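Local structure of SUMO1 linked HERC2 ZZ domain (Small ubiquitin-related modifier 1,E3 ubiquitin-protein ligase HERC2) (Homo sapiens, 6WW3) at residues A[19-22]-A[23-27]. The protein is an engineered fusion of the SUMO1 tail with the zinc-binding ZZ domain of the ubiquitin ligase HERC2, a domain that binds SUMO1 and histone H3. Residues are numbered along the deposited sequence; the frame is centred on the assembly and turned at random.
Sequences FPIN and GSRFK
I21 reaches over the inside of the bend with one methyl branch: CG2 lies 4.0 Å from the carbonyl O of S24 and 4.4 Å from CB of R25. A chi1 of -64° puts CG1 beside the backbone N, which leaves CG2 anti to that N and beside the residue's own carbonyl carbon. Both branches face the start of the R25 side chain, CG2 toward CB and CD1 toward CG, the latter pair 4.4 Å apart. The I21 side chain as a whole is buried, packs on V11, H8 and D35 and comes within about 6 Å of a bound zinc ion. On the polar side of the bend a water lies 2.8 Å from both the carbonyl O of N22 and that of S24 and can donate to either, though other acceptors compete for its protons. No direct hydrogen bond joins the two halves of the bend. G23 sits at its apex with phi 86° and psi -159°, a backbone conformation that glycine adopts readily. Within the zinc-bound ZZ finger of HERC2, this bend carries the chain from the short strand 21-22, paired antiparallel with 7-8, into strand 25-28, the middle strand of an antiparallel three-stranded sheet. N22 turns its CB away from the turn, with CG between the backbone N and the carbonyl carbon, and ND2 hydrogen-bonds to the carbonyl O of E4 in the fused SUMO1 tail. S24 likewise points away, its OG hydrogen-bonded to N56 OD1. The aliphatic base of R25 meets I21, while the extended remainder leads away to a salt bridge between NE and D35.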
# COMPACT_ATOMS: atom_id res chain seq x y z
N PHE A 19 6.64 0.88 7.91
CA PHE A 19 7.07 -0.52 7.84
C PHE A 19 6.84 -1.28 9.14
O PHE A 19 7.37 -0.90 10.18
CB PHE A 19 8.54 -0.63 7.47
CG PHE A 19 9.04 -2.04 7.39
CD1 PHE A 19 8.86 -2.78 6.23
CD2 PHE A 19 9.64 -2.64 8.48
CE1 PHE A 19 9.31 -4.09 6.16
CE2 PHE A 19 10.08 -3.95 8.41
CZ PHE A 19 9.91 -4.67 7.25
N PRO A 20 6.07 -2.38 9.09
CA PRO A 20 5.33 -2.85 7.91
C PRO A 20 4.11 -1.98 7.68
O PRO A 20 3.72 -1.28 8.63
CB PRO A 20 4.91 -4.27 8.30
CG PRO A 20 4.72 -4.16 9.80
CD PRO A 20 5.84 -3.24 10.26
N ILE A 21 3.54 -1.98 6.47
CA ILE A 21 2.28 -1.28 6.27
C ILE A 21 1.23 -1.88 7.20
O ILE A 21 1.07 -3.11 7.27
CB ILE A 21 1.83 -1.37 4.80
CG1 ILE A 21 2.84 -0.67 3.88
CG2 ILE A 21 0.42 -0.76 4.62
CD1 ILE A 21 2.36 -0.50 2.47
N ASN A 22 0.52 -1.02 7.92
CA ASN A 22 -0.68 -1.45 8.62
C ASN A 22 -1.91 -0.86 7.91
O ASN A 22 -1.82 0.18 7.26
CB ASN A 22 -0.65 -1.07 10.11
CG ASN A 22 -0.70 0.43 10.35
OD1 ASN A 22 0.31 1.12 10.24
ND2 ASN A 22 -1.89 0.94 10.65
N GLY A 23 -3.03 -1.56 8.01
CA GLY A 23 -4.21 -1.23 7.24
C GLY A 23 -4.19 -1.86 5.86
O GLY A 23 -3.51 -2.86 5.61
N SER A 24 -4.98 -1.28 4.95
CA SER A 24 -5.00 -1.77 3.58
C SER A 24 -3.72 -1.36 2.85
O SER A 24 -3.22 -0.25 3.02
CB SER A 24 -6.22 -1.28 2.81
OG SER A 24 -7.42 -1.83 3.32
N ARG A 25 -3.21 -2.28 2.04
CA ARG A 25 -2.01 -2.08 1.24
C ARG A 25 -2.40 -1.84 -0.21
O ARG A 25 -3.26 -2.53 -0.75
CB ARG A 25 -1.11 -3.32 1.36
CG ARG A 25 -0.07 -3.47 0.28
CD ARG A 25 0.53 -4.87 0.27
NE ARG A 25 1.60 -4.97 -0.72
CZ ARG A 25 2.19 -6.09 -1.11
NH1 ARG A 25 1.85 -7.25 -0.59
NH2 ARG A 25 3.15 -6.03 -2.03
N PHE A 26 -1.77 -0.86 -0.85
CA PHE A 26 -2.05 -0.55 -2.25
C PHE A 26 -0.80 -0.78 -3.08
O PHE A 26 0.14 0.03 -3.03
CB PHE A 26 -2.58 0.88 -2.40
CG PHE A 26 -3.92 1.10 -1.75
CD1 PHE A 26 -5.08 0.99 -2.49
CD2 PHE A 26 -4.01 1.35 -0.38
CE1 PHE A 26 -6.32 1.17 -1.89
CE2 PHE A 26 -5.24 1.53 0.22
CZ PHE A 26 -6.40 1.44 -0.54
N LYS A 27 -0.78 -1.86 -3.86
CA LYS A 27 0.36 -2.21 -4.69
C LYS A 27 0.15 -1.70 -6.12
O LYS A 27 -0.88 -1.97 -6.73
CB LYS A 27 0.59 -3.72 -4.71
CG LYS A 27 1.78 -4.13 -5.63
CD LYS A 27 2.09 -5.62 -5.53
CE LYS A 27 3.15 -6.07 -6.53
NZ LYS A 27 4.42 -5.27 -6.47
O HOH W 1 -2.89 1.57 5.11